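Acetolactate synthase isozyme 1 large subunit (Escherichia coli, PDB 6LPI) forms the large subunit of a thiamine diphosphate-dependent enzyme of the acetolactate synthase family, and carries flavin-adenine dinucleotide, thiamine diphosphate and a magnesium ion. Local coordinates at residues I30-P35 / R53-R58; H59-G64 / M448-E453; R213-L218 / A344-L349; I272-D277 / E295-N300. All coordinates share one frame; numbering follows the deposited sequence.

Contact 1 (I30-P35 / R53-R58); sequences IVTGIP and RHILAR
Strands 30-33 and 53-56 run parallel, their axes 4.5 Å apart at closest and 29° askew, with Ile30 set against Arg53, Val31 against His54, Thr32 against Ile55 and Gly33 against Leu56. Val31 takes part through both its N and its O, bonding to Arg53 O and, at 2.8 Å between Val31 O and Ile55 N, to the next residue but one; Gly33 repeats the pattern with Ile55 O and Ala57 N. Ile55 O has a second donor, Thr32 OG1, which is turned anti to its own backbone nitrogen (chi1 173°) and comes to 3.0 Å from above the carbonyl plane. On the same face, methyl CG2 of Ile30 meets CD1 of Ile55 at 3.4 Å. The two strands are joined through helix 40-47 in a beta-alpha-beta unit of the N-terminal thiamine diphosphate-binding domain, and 53-56 is an edge strand of its sheet within this chain. On the other face the His54 ring brings CE1 to 3.4 Å from Gly33 N, and Tyr43 of helix 40-47 packs edge-to-face on that ring. Leu56 CD1 lies 3.7 Å from CD of Pro35, a residue of the thiamine diphosphate pocket, while Ile34 CG1 touches both Leu56 CD1 and Ala57 CB.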
loop_
_atom_site.group_PDB
_atom_site.type_symbol
_atom_site.label_atom_id
_atom_site.label_comp_id
_atom_site.label_asym_id
_atom_site.label_seq_id
_atom_site.Cartn_x
_atom_site.Cartn_y
_atom_site.Cartn_z
ATOM N N ILE B 30 9.387 -15.721 10.529
ATOM C CA ILE B 30 8.110 -16.288 10.112
ATOM C C ILE B 30 8.001 -16.216 8.602
ATOM O O ILE B 30 8.407 -15.232 7.981
ATOM C CB ILE B 30 6.923 -15.564 10.789
ATOM C CG1 ILE B 30 7.072 -15.553 12.313
ATOM C CG2 ILE B 30 5.570 -16.056 10.288
ATOM C CD1 ILE B 30 6.013 -14.728 13.009
ATOM N N VAL B 31 7.433 -17.258 8.014
ATOM C CA VAL B 31 7.185 -17.320 6.580
ATOM C C VAL B 31 5.835 -17.987 6.374
ATOM O O VAL B 31 5.534 -18.995 7.016
ATOM C CB VAL B 31 8.327 -18.089 5.872
ATOM C CG1 VAL B 31 7.847 -18.744 4.596
ATOM C CG2 VAL B 31 9.478 -17.154 5.593
ATOM N N THR B 32 5.036 -17.480 5.447
ATOM C CA THR B 32 3.705 -18.049 5.334
ATOM C C THR B 32 3.427 -18.421 3.891
ATOM O O THR B 32 3.709 -17.644 2.978
ATOM C CB THR B 32 2.630 -17.077 5.851
ATOM O OG1 THR B 32 1.332 -17.606 5.571
ATOM C CG2 THR B 32 2.748 -15.759 5.158
ATOM N N GLY B 33 2.877 -19.608 3.693
ATOM C CA GLY B 33 2.579 -20.050 2.349
ATOM C C GLY B 33 1.777 -21.329 2.338
ATOM O O GLY B 33 1.148 -21.699 3.330
ATOM N N ILE B 34 1.777 -21.976 1.182
ATOM C CA ILE B 34 1.139 -23.273 0.992
ATOM C C ILE B 34 1.973 -24.142 0.057
ATOM O O ILE B 34 2.313 -23.720 -1.063
ATOM C CB ILE B 34 -0.286 -23.133 0.439
ATOM C CG1 ILE B 34 -1.180 -22.317 1.377
ATOM C CG2 ILE B 34 -0.835 -24.510 0.051
ATOM C CD1 ILE B 34 -2.638 -22.290 0.955
ATOM N N PRO B 35 2.285 -25.373 0.440
ATOM C CA PRO B 35 3.154 -26.191 -0.396
ATOM C C PRO B 35 2.422 -26.764 -1.599
ATOM O O PRO B 35 1.205 -26.954 -1.598
ATOM C CB PRO B 35 3.601 -27.298 0.556
ATOM C CG PRO B 35 2.464 -27.435 1.487
ATOM C CD PRO B 35 1.958 -26.040 1.708
ATOM N N ARG B 53 9.830 -20.329 11.364
ATOM C CA ARG B 53 8.557 -21.040 11.417
ATOM C C ARG B 53 7.728 -20.716 10.169
ATOM O O ARG B 53 7.815 -19.623 9.591
ATOM C CB ARG B 53 7.765 -20.680 12.686
ATOM C CG ARG B 53 6.237 -20.877 12.596
ATOM C CD ARG B 53 5.500 -20.534 13.898
ATOM N NE ARG B 53 6.017 -19.326 14.535
ATOM C CZ ARG B 53 5.315 -18.570 15.376
ATOM N NH1 ARG B 53 4.062 -18.906 15.672
ATOM N NH2 ARG B 53 5.861 -17.482 15.920
ATOM N N HIS B 54 6.944 -21.698 9.737
ATOM C CA HIS B 54 6.113 -21.595 8.544
ATOM C C HIS B 54 4.652 -21.663 8.960
ATOM O O HIS B 54 4.233 -22.643 9.573
ATOM C CB HIS B 54 6.412 -22.722 7.553
ATOM C CG HIS B 54 5.336 -22.912 6.534
ATOM N ND1 HIS B 54 5.298 -22.195 5.358
ATOM C CD2 HIS B 54 4.230 -23.695 6.540
ATOM C CE1 HIS B 54 4.226 -22.545 4.672
ATOM N NE2 HIS B 54 3.562 -23.454 5.365
ATOM N N ILE B 55 3.869 -20.649 8.609
ATOM C CA ILE B 55 2.422 -20.649 8.818
ATOM C C ILE B 55 1.687 -21.039 7.534
ATOM O O ILE B 55 1.877 -20.429 6.465
ATOM C CB ILE B 55 1.948 -19.301 9.384
ATOM C CG1 ILE B 55 2.342 -19.205 10.865
ATOM C CG2 ILE B 55 0.455 -19.146 9.235
ATOM C CD1 ILE B 55 3.742 -18.796 11.151
ATOM N N LEU B 56 0.857 -22.078 7.655
ATOM C CA LEU B 56 0.083 -22.647 6.558
ATOM C C LEU B 56 -1.233 -21.887 6.425
ATOM O O LEU B 56 -2.131 -22.013 7.269
ATOM C CB LEU B 56 -0.165 -24.134 6.779
ATOM C CG LEU B 56 -0.886 -24.926 5.697
ATOM C CD1 LEU B 56 -0.221 -24.692 4.341
ATOM C CD2 LEU B 56 -0.896 -26.397 6.041
ATOM N N ALA B 57 -1.317 -21.045 5.405
ATOM C CA ALA B 57 -2.564 -20.392 5.079
ATOM C C ALA B 57 -3.546 -21.412 4.508
ATOM O O ALA B 57 -3.226 -22.583 4.259
ATOM C CB ALA B 57 -2.323 -19.273 4.065
ATOM N N ARG B 58 -4.771 -20.960 4.312
ATOM C CA ARG B 58 -5.772 -21.782 3.661
ATOM C C ARG B 58 -6.050 -21.336 2.240
ATOM O O ARG B 58 -6.797 -22.004 1.527
ATOM C CB ARG B 58 -7.062 -21.781 4.481
ATOM C CG ARG B 58 -7.195 -23.000 5.354
ATOM C CD ARG B 58 -6.477 -22.830 6.656
ATOM N NE ARG B 58 -6.696 -24.007 7.467
ATOM C CZ ARG B 58 -5.863 -24.414 8.412
ATOM N NH1 ARG B 58 -4.752 -23.724 8.664
ATOM N NH2 ARG B 58 -6.154 -25.504 9.107
#

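Contact 2 (H59-G64 / M448-E453); sequences HEQGAG and MMNIQE
Gln61 and Asn450 meet through their amides because Gln61 swings CG anti to its backbone nitrogen (chi1 -158°) and then runs extended, while Asn450 keeps CG beside its own nitrogen (chi1 -80°). The two side chains cross at about a right angle with their amide planes 79° apart. Asn450 ND2 donates to Gln61 OE1 at 2.9 Å, approaching from above the carbonyl plane. Gly420 O also accepts from this ND2. Within the 448-453 turn, Gln452 NE2 gives one bond to Asn450 OD1, which together with the two acceptors on ND2 is consistent with this orientation of the amide, and another to Glu453 OE2, at 3.1 Å; the same NE2 lies 3.6 Å from His59 CB. Glu453 OE2 in turn sits 3.0 Å from His59 N and accepts from Arg58 N, while Glu453 OE1 is paired with Thr456 OG1. The carboxylate group also packs against the glycine backbone at Gly62, CD being 3.9 Å from Gly62 CA. His59 is the N-cap of helix 60-74: its ND1 accepts from Gln61 N in the ring plane, at 3.0 Å. Glu60 and Met449 are both thiamine diphosphate pocket residues, in the N- and C-terminal binding domains. The contact thus sets the start of helix 60-74 against the turn between helices 444-447 and 453-459, with helices 86-101 and 422-432 packed alongside.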
loop_
_atom_site.group_PDB
_atom_site.type_symbol
_atom_site.label_atom_id
_atom_site.label_comp_id
_atom_site.label_asym_id
_atom_site.label_seq_id
_atom_site.Cartn_x
_atom_site.Cartn_y
_atom_site.Cartn_z
ATOM N N HIS B 59 -5.446 -20.246 1.799
ATOM C CA HIS B 59 -5.645 -19.778 0.440
ATOM C C HIS B 59 -4.482 -18.841 0.189
ATOM O O HIS B 59 -4.108 -18.073 1.084
ATOM C CB HIS B 59 -6.989 -19.030 0.288
ATOM C CG HIS B 59 -7.317 -18.620 -1.116
ATOM N ND1 HIS B 59 -6.647 -17.617 -1.787
ATOM C CD2 HIS B 59 -8.279 -19.057 -1.965
ATOM C CE1 HIS B 59 -7.154 -17.481 -3.000
ATOM N NE2 HIS B 59 -8.147 -18.342 -3.133
ATOM N N GLU B 60 -3.882 -18.928 -1.003
ATOM C CA GLU B 60 -2.628 -18.212 -1.179
ATOM C C GLU B 60 -2.855 -16.709 -1.096
ATOM O O GLU B 60 -1.971 -15.980 -0.630
ATOM C CB GLU B 60 -1.946 -18.620 -2.487
ATOM C CG GLU B 60 -1.435 -20.079 -2.507
ATOM C CD GLU B 60 -2.479 -21.075 -3.018
ATOM O OE1 GLU B 60 -3.676 -20.694 -3.075
ATOM O OE2 GLU B 60 -2.109 -22.223 -3.374
ATOM N N GLN B 61 -4.062 -16.236 -1.440
ATOM C CA GLN B 61 -4.378 -14.836 -1.182
ATOM C C GLN B 61 -4.236 -14.529 0.305
ATOM O O GLN B 61 -3.659 -13.500 0.695
ATOM C CB GLN B 61 -5.798 -14.519 -1.627
ATOM C CG GLN B 61 -5.983 -13.046 -1.878
ATOM C CD GLN B 61 -7.418 -12.620 -1.960
ATOM O OE1 GLN B 61 -7.955 -12.042 -1.008
ATOM N NE2 GLN B 61 -8.058 -12.904 -3.090
ATOM N N GLY B 62 -4.714 -15.453 1.148
ATOM C CA GLY B 62 -4.521 -15.322 2.580
ATOM C C GLY B 62 -3.060 -15.302 2.988
ATOM O O GLY B 62 -2.659 -14.474 3.808
ATOM N N ALA B 63 -2.246 -16.212 2.432
ATOM C CA ALA B 63 -0.807 -16.201 2.722
ATOM C C ALA B 63 -0.203 -14.840 2.426
ATOM O O ALA B 63 0.558 -14.288 3.235
ATOM C CB ALA B 63 -0.076 -17.263 1.902
ATOM N N GLY B 64 -0.556 -14.275 1.268
ATOM C CA GLY B 64 -0.018 -12.985 0.895
ATOM C C GLY B 64 -0.479 -11.868 1.810
ATOM O O GLY B 64 0.319 -11.019 2.211
ATOM N N MET B 448 -16.328 -12.842 4.055
ATOM C CA MET B 448 -16.416 -14.122 3.367
ATOM C C MET B 448 -15.331 -14.340 2.329
ATOM O O MET B 448 -15.134 -15.480 1.898
ATOM C CB MET B 448 -17.808 -14.340 2.801
ATOM C CG MET B 448 -18.607 -15.120 3.856
ATOM S SD MET B 448 -20.258 -15.413 3.323
ATOM C CE MET B 448 -20.600 -13.751 2.717
ATOM N N MET B 449 -14.642 -13.289 1.902
ATOM C CA MET B 449 -13.667 -13.458 0.834
ATOM C C MET B 449 -12.469 -14.264 1.304
ATOM O O MET B 449 -11.959 -15.115 0.568
ATOM C CB MET B 449 -13.219 -12.104 0.307
ATOM C CG MET B 449 -14.345 -11.296 -0.248
ATOM S SD MET B 449 -13.600 -10.311 -1.511
ATOM C CE MET B 449 -14.485 -10.852 -2.931
ATOM N N ASN B 450 -12.025 -14.038 2.533
ATOM C CA ASN B 450 -10.962 -14.828 3.135
ATOM C C ASN B 450 -11.421 -15.461 4.446
ATOM O O ASN B 450 -10.693 -15.479 5.436
ATOM C CB ASN B 450 -9.698 -13.988 3.320
ATOM C CG ASN B 450 -8.909 -13.855 2.029
ATOM O OD1 ASN B 450 -8.764 -14.820 1.279
ATOM N ND2 ASN B 450 -8.377 -12.674 1.777
ATOM N N ILE B 451 -12.669 -15.951 4.453
ATOM C CA ILE B 451 -13.271 -16.581 5.628
ATOM C C ILE B 451 -12.454 -17.788 6.068
ATOM O O ILE B 451 -12.390 -18.113 7.263
ATOM C CB ILE B 451 -14.733 -16.978 5.320
ATOM C CG1 ILE B 451 -15.495 -17.283 6.600
ATOM C CG2 ILE B 451 -14.795 -18.204 4.417
ATOM C CD1 ILE B 451 -15.518 -16.128 7.562
ATOM N N GLN B 452 -11.810 -18.466 5.118
ATOM C CA GLN B 452 -11.078 -19.679 5.448
ATOM C C GLN B 452 -9.925 -19.380 6.392
ATOM O O GLN B 452 -9.507 -20.249 7.168
ATOM C CB GLN B 452 -10.600 -20.360 4.162
ATOM C CG GLN B 452 -9.450 -19.662 3.458
ATOM C CD GLN B 452 -9.875 -18.423 2.712
ATOM O OE1 GLN B 452 -10.970 -18.359 2.136
ATOM N NE2 GLN B 452 -9.027 -17.396 2.766
ATOM N N GLU B 453 -9.417 -18.152 6.372
ATOM C CA GLU B 453 -8.303 -17.867 7.256
ATOM C C GLU B 453 -8.730 -17.834 8.707
ATOM O O GLU B 453 -7.857 -17.804 9.586
ATOM C CB GLU B 453 -7.618 -16.570 6.849
ATOM C CG GLU B 453 -7.098 -16.603 5.384
ATOM C CD GLU B 453 -6.235 -17.817 5.071
ATOM O OE1 GLU B 453 -5.463 -18.238 5.953
ATOM O OE2 GLU B 453 -6.359 -18.383 3.964
#

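Contact 3 (R213-L218 / A344-L349)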
loop_
_atom_site.group_PDB
_atom_site.type_symbol
_atom_site.label_atom_id
_atom_site.label_comp_id
_atom_site.label_asym_id
_atom_site.label_seq_id
_atom_site.Cartn_x
_atom_site.Cartn_y
_atom_site.Cartn_z
ATOM N N ARG B 213 -2.047 30.927 5.366
ATOM C CA ARG B 213 -2.972 29.837 5.710
ATOM C C ARG B 213 -2.443 28.493 5.215
ATOM O O ARG B 213 -3.015 27.871 4.310
ATOM C CB ARG B 213 -4.375 30.108 5.150
ATOM C CG ARG B 213 -4.962 31.464 5.503
ATOM C CD ARG B 213 -6.440 31.563 5.132
ATOM N NE ARG B 213 -6.655 31.540 3.687
ATOM C CZ ARG B 213 -6.554 32.600 2.891
ATOM N NH1 ARG B 213 -6.245 33.784 3.402
ATOM N NH2 ARG B 213 -6.755 32.469 1.581
ATOM N N PRO B 214 -1.370 27.994 5.810
ATOM C CA PRO B 214 -0.834 26.711 5.360
ATOM C C PRO B 214 -1.548 25.533 6.002
ATOM O O PRO B 214 -2.080 25.606 7.112
ATOM C CB PRO B 214 0.626 26.771 5.828
ATOM C CG PRO B 214 0.532 27.530 7.120
ATOM C CD PRO B 214 -0.608 28.531 6.949
ATOM N N VAL B 215 -1.553 24.426 5.265
ATOM C CA VAL B 215 -2.005 23.150 5.791
ATOM C C VAL B 215 -0.949 22.123 5.444
ATOM O O VAL B 215 -0.267 22.227 4.414
ATOM C CB VAL B 215 -3.384 22.692 5.270
ATOM C CG1 VAL B 215 -4.376 23.835 5.234
ATOM C CG2 VAL B 215 -3.242 21.980 3.957
ATOM N N LEU B 216 -0.764 21.179 6.355
ATOM C CA LEU B 216 0.182 20.090 6.188
ATOM C C LEU B 216 -0.623 18.855 5.800
ATOM O O LEU B 216 -1.586 18.496 6.478
ATOM C CB LEU B 216 1.000 19.900 7.469
ATOM C CG LEU B 216 1.919 18.714 7.697
ATOM C CD1 LEU B 216 3.089 18.804 6.758
ATOM C CD2 LEU B 216 2.438 18.754 9.112
ATOM N N TYR B 217 -0.308 18.296 4.663
ATOM C CA TYR B 217 -1.069 17.220 4.046
ATOM C C TYR B 217 -0.195 15.962 4.083
ATOM O O TYR B 217 0.767 15.833 3.325
ATOM C CB TYR B 217 -1.484 17.685 2.647
ATOM C CG TYR B 217 -1.993 16.675 1.653
ATOM C CD1 TYR B 217 -2.447 15.423 2.033
ATOM C CD2 TYR B 217 -1.987 16.981 0.313
ATOM C CE1 TYR B 217 -2.892 14.524 1.102
ATOM C CE2 TYR B 217 -2.419 16.087 -0.624
ATOM C CZ TYR B 217 -2.874 14.862 -0.227
ATOM O OH TYR B 217 -3.309 13.975 -1.179
ATOM N N LEU B 218 -0.527 15.044 4.983
ATOM C CA LEU B 218 0.250 13.833 5.218
ATOM C C LEU B 218 -0.324 12.623 4.505
ATOM O O LEU B 218 -1.545 12.441 4.447
ATOM C CB LEU B 218 0.345 13.530 6.709
ATOM C CG LEU B 218 0.781 14.725 7.510
ATOM C CD1 LEU B 218 0.928 14.298 8.987
ATOM C CD2 LEU B 218 2.106 15.164 6.888
ATOM N N ALA B 344 -2.480 32.625 14.793
ATOM C CA ALA B 344 -3.694 32.732 15.597
ATOM C C ALA B 344 -4.942 32.918 14.738
ATOM O O ALA B 344 -5.917 32.167 14.877
ATOM C CB ALA B 344 -3.553 33.889 16.585
ATOM N N GLU B 345 -4.907 33.880 13.804
ATOM C CA GLU B 345 -6.091 34.183 13.001
ATOM C C GLU B 345 -6.475 33.013 12.106
ATOM O O GLU B 345 -7.667 32.738 11.895
ATOM C CB GLU B 345 -5.885 35.463 12.195
ATOM C CG GLU B 345 -6.710 36.606 12.759
ATOM C CD GLU B 345 -6.637 37.874 11.940
ATOM O OE1 GLU B 345 -5.522 38.285 11.573
ATOM O OE2 GLU B 345 -7.694 38.483 11.690
ATOM N N TRP B 346 -5.481 32.321 11.553
ATOM C CA TRP B 346 -5.792 31.174 10.716
ATOM C C TRP B 346 -6.463 30.097 11.552
ATOM O O TRP B 346 -7.465 29.516 11.131
ATOM C CB TRP B 346 -4.506 30.702 10.027
ATOM C CG TRP B 346 -4.445 29.377 9.263
ATOM C CD1 TRP B 346 -3.435 28.454 9.331
ATOM C CD2 TRP B 346 -5.398 28.847 8.319
ATOM N NE1 TRP B 346 -3.681 27.410 8.476
ATOM C CE2 TRP B 346 -4.883 27.616 7.853
ATOM C CE3 TRP B 346 -6.632 29.288 7.827
ATOM C CZ2 TRP B 346 -5.557 26.826 6.922
ATOM C CZ3 TRP B 346 -7.294 28.508 6.909
ATOM C CH2 TRP B 346 -6.756 27.288 6.462
ATOM N N HIS B 347 -6.027 29.933 12.804
ATOM C CA HIS B 347 -6.697 28.965 13.659
ATOM C C HIS B 347 -8.115 29.396 13.978
ATOM O O HIS B 347 -9.015 28.551 13.995
ATOM C CB HIS B 347 -5.910 28.708 14.939
ATOM C CG HIS B 347 -4.800 27.725 14.758
ATOM N ND1 HIS B 347 -3.493 27.994 15.105
ATOM C CD2 HIS B 347 -4.793 26.495 14.191
ATOM C CE1 HIS B 347 -2.735 26.959 14.788
ATOM N NE2 HIS B 347 -3.497 26.039 14.227
ATOM N N GLN B 348 -8.354 30.693 14.230
ATOM C CA GLN B 348 -9.744 31.110 14.436
ATOM C C GLN B 348 -10.587 30.772 13.224
ATOM O O GLN B 348 -11.775 30.449 13.359
ATOM C CB GLN B 348 -9.901 32.602 14.730
ATOM C CG GLN B 348 -8.761 33.320 15.374
ATOM C CD GLN B 348 -9.006 34.833 15.402
ATOM O OE1 GLN B 348 -10.111 35.305 15.108
ATOM N NE2 GLN B 348 -7.970 35.598 15.750
ATOM N N LEU B 349 -9.994 30.854 12.032
ATOM C CA LEU B 349 -10.747 30.515 10.834
ATOM C C LEU B 349 -11.012 29.025 10.760
ATOM O O LEU B 349 -12.124 28.599 10.409
ATOM C CB LEU B 349 -9.993 31.021 9.604
ATOM C CG LEU B 349 -10.475 30.620 8.213
ATOM C CD1 LEU B 349 -11.989 30.847 8.052
ATOM C CD2 LEU B 349 -9.681 31.436 7.174
#
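Trp346, in the first turn of helix 344-354, makes nearly all of this contact by laying its indole against Arg213 and the first residues of strand 214-218. With CG anti to the backbone nitrogen (chi1 170°), the ring reaches from the helix to the start of the strand. One face takes the aliphatic part of Arg213: CB stands 3.5 Å from the centroid of the six-membered ring and only 9° off its normal, a CH-pi contact, and CD runs out to the rim, 3.5 Å from Trp346 CE3. The guanidinium plane is turned 63° from the indole, and Glu275 O probably accepts from Arg213 NE. At the pyrrole edge, Trp346 NE1 donates to Pro214 O at 2.8 Å, tilted from both the ring plane and the carbonyl plane, which satisfies the buried indole nitrogen. Further round the edge, in the ring plane, Val215 CG1 touches Trp346 CZ2 at 3.6 Å. One turn on, Leu349 reaches over to the arginine, its CD2 lying 3.8 Å from Arg213 CD. Strand 214-218 runs between 240-242 and 278-282 in the parallel sheet of the central domain; helix 344-354 packs at the strand's N-terminal end, where Trp346 also touches Pro239 and Ile272.

Contact 4 (I272-D277 / E295-N300)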
loop_
_atom_site.group_PDB
_atom_site.type_symbol
_atom_site.label_atom_id
_atom_site.label_comp_id
_atom_site.label_asym_id
_atom_site.label_seq_id
_atom_site.Cartn_x
_atom_site.Cartn_y
_atom_site.Cartn_z
ATOM N N ILE B 272 -11.985 23.615 4.686
ATOM C CA ILE B 272 -10.832 24.357 5.179
ATOM C C ILE B 272 -9.699 24.327 4.169
ATOM O O ILE B 272 -9.002 25.328 3.982
ATOM C CB ILE B 272 -10.376 23.808 6.540
ATOM C CG1 ILE B 272 -11.306 24.324 7.643
ATOM C CG2 ILE B 272 -8.895 24.176 6.795
ATOM C CD1 ILE B 272 -11.289 23.499 8.926
ATOM N N LEU B 273 -9.494 23.183 3.500
ATOM C CA LEU B 273 -8.387 23.084 2.549
ATOM C C LEU B 273 -8.529 24.079 1.404
ATOM O O LEU B 273 -7.526 24.618 0.917
ATOM C CB LEU B 273 -8.284 21.658 2.020
ATOM C CG LEU B 273 -7.532 20.720 2.971
ATOM C CD1 LEU B 273 -8.028 19.301 2.885
ATOM C CD2 LEU B 273 -6.069 20.731 2.643
ATOM N N GLN B 274 -9.766 24.373 1.001
ATOM C CA GLN B 274 -10.030 25.328 -0.067
ATOM C C GLN B 274 -9.670 26.754 0.319
ATOM O O GLN B 274 -9.575 27.616 -0.561
ATOM C CB GLN B 274 -11.506 25.223 -0.470
ATOM C CG GLN B 274 -11.839 23.905 -1.123
ATOM C CD GLN B 274 -11.386 23.879 -2.567
ATOM O OE1 GLN B 274 -10.434 23.186 -2.934
ATOM N NE2 GLN B 274 -12.111 24.594 -3.408
ATOM N N GLU B 275 -9.497 27.019 1.609
ATOM C CA GLU B 275 -9.008 28.292 2.117
ATOM C C GLU B 275 -7.483 28.361 2.169
ATOM O O GLU B 275 -6.935 29.448 2.376
ATOM C CB GLU B 275 -9.557 28.550 3.532
ATOM C CG GLU B 275 -11.057 28.428 3.715
ATOM C CD GLU B 275 -11.833 29.593 3.152
ATOM O OE1 GLU B 275 -13.080 29.490 3.076
ATOM O OE2 GLU B 275 -11.218 30.635 2.854
ATOM N N ALA B 276 -6.786 27.244 1.999
ATOM C CA ALA B 276 -5.333 27.263 2.110
ATOM C C ALA B 276 -4.671 28.063 0.985
ATOM O O ALA B 276 -5.102 28.014 -0.173
ATOM C CB ALA B 276 -4.791 25.839 2.099
ATOM N N ASP B 277 -3.623 28.825 1.340
ATOM C CA ASP B 277 -2.766 29.479 0.354
ATOM C C ASP B 277 -1.447 28.752 0.115
ATOM O O ASP B 277 -0.726 29.111 -0.817
ATOM C CB ASP B 277 -2.490 30.945 0.746
ATOM C CG ASP B 277 -1.628 31.099 2.015
ATOM O OD1 ASP B 277 -1.357 30.099 2.708
ATOM O OD2 ASP B 277 -1.218 32.253 2.312
ATOM N N GLU B 295 -8.281 19.916 -10.609
ATOM C CA GLU B 295 -8.182 21.341 -10.876
ATOM C C GLU B 295 -8.964 22.183 -9.874
ATOM O O GLU B 295 -8.680 23.377 -9.731
ATOM C CB GLU B 295 -8.631 21.606 -12.311
ATOM C CG GLU B 295 -7.853 20.777 -13.342
ATOM C CD GLU B 295 -8.396 19.357 -13.522
ATOM O OE1 GLU B 295 -9.589 19.128 -13.210
ATOM O OE2 GLU B 295 -7.629 18.476 -13.986
ATOM N N GLN B 296 -9.916 21.599 -9.150
ATOM C CA GLN B 296 -10.693 22.363 -8.183
ATOM C C GLN B 296 -10.204 22.136 -6.762
ATOM O O GLN B 296 -10.877 22.538 -5.813
ATOM C CB GLN B 296 -12.180 22.007 -8.264
ATOM C CG GLN B 296 -12.727 21.958 -9.660
ATOM C CD GLN B 296 -12.879 23.333 -10.261
ATOM O OE1 GLN B 296 -12.421 24.318 -9.690
ATOM N NE2 GLN B 296 -13.551 23.414 -11.404
ATOM N N PHE B 297 -9.024 21.569 -6.589
ATOM C CA PHE B 297 -8.548 21.204 -5.264
ATOM C C PHE B 297 -7.493 22.215 -4.859
ATOM O O PHE B 297 -6.375 22.202 -5.382
ATOM C CB PHE B 297 -7.966 19.794 -5.221
ATOM C CG PHE B 297 -7.404 19.449 -3.881
ATOM C CD1 PHE B 297 -8.255 19.257 -2.796
ATOM C CD2 PHE B 297 -6.041 19.350 -3.682
ATOM C CE1 PHE B 297 -7.746 18.957 -1.541
ATOM C CE2 PHE B 297 -5.525 19.073 -2.414
ATOM C CZ PHE B 297 -6.378 18.868 -1.353
ATOM N N CYS B 298 -7.839 23.056 -3.908
ATOM C CA CYS B 298 -6.957 24.112 -3.441
ATOM C C CYS B 298 -6.397 24.919 -4.599
ATOM O O CYS B 298 -5.174 24.958 -4.776
ATOM C CB CYS B 298 -5.808 23.514 -2.628
ATOM S SG CYS B 298 -6.356 22.319 -1.358
ATOM N N PRO B 299 -7.230 25.673 -5.324
ATOM C CA PRO B 299 -6.687 26.403 -6.479
ATOM C C PRO B 299 -5.740 27.506 -6.055
ATOM O O PRO B 299 -4.675 27.668 -6.663
ATOM C CB PRO B 299 -7.939 26.965 -7.174
ATOM C CG PRO B 299 -9.098 26.192 -6.594
ATOM C CD PRO B 299 -8.696 25.825 -5.209
ATOM N N ASN B 300 -6.067 28.239 -4.995
ATOM C CA ASN B 300 -5.260 29.377 -4.584
ATOM C C ASN B 300 -4.077 28.988 -3.719
ATOM O O ASN B 300 -3.511 29.846 -3.033
ATOM C CB ASN B 300 -6.127 30.395 -3.856
ATOM C CG ASN B 300 -6.988 31.143 -4.799
ATOM O OD1 ASN B 300 -6.638 31.273 -5.976
ATOM N ND2 ASN B 300 -8.135 31.625 -4.322
#
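Gln274 reaches across to the loop 295-300 with its amide, which carries the main polar link. Its chain bends at chi2 (-78°), which brings OE1 up to the backbone of the loop. There Cys298 N donates to Gln274 OE1 at 2.8 Å, nearly straight at 166° and tilted 29° from the carbonyl plane. The amide nitrogen contributes less: Gln274 NE2 to Gln296 O is a weak bond at 3.4 Å. Pro299 crosses the glutamine side chain at about a right angle, its CD 3.9 Å from Gln274 OE1. Next to this polar link is a small apolar cluster. The Cys298 thiol lies over the centre of the Phe297 ring, 3.4 Å above its plane, and SG also packs against Leu273 CB at 3.9 Å. Leu273 CD2 approaches Phe297 CZ obliquely at 4.4 Å. Beyond the turn formed by Leu273 to Ala276, the backbones come together again, Asp277 CA lying 3.5 Å from Asn300 O in a CA-H...O contact. The Asp277 carboxylate faces the other way, accepting from the backbone nitrogens of Lys212 and Arg213. Here the end of helix 267-273 and the lead-in to strand 278-282 meet the loop before strand 302-307, the next strand in the sheet, an arrangement that belongs to the parallel alpha/beta architecture of the Rossmann-like central domain.

In the fold
Contacts 1 and 2 lie on one side of the chain's centre and contacts 3 and 4 on the other, with about 48 Å between the centres of contacts 1 and 3. Within each pair the two touch: strand 53-56 of contact 1 leads straight into helix 60-74 of contact 2, and Val215 of strand 214-218 in contact 3 packs on Leu273 of contact 4. Contact 3 is buried; the other three are partly so. Contact 1 is backbone pairing within a sheet, and contact 2 a network of amides and a carboxylate joining the two thiamine diphosphate-binding domains. Contacts 3 and 4 lie round strand 214-218 of the central sheet, one made by an indole, the other by a glutamine amide bonded to loop backbone.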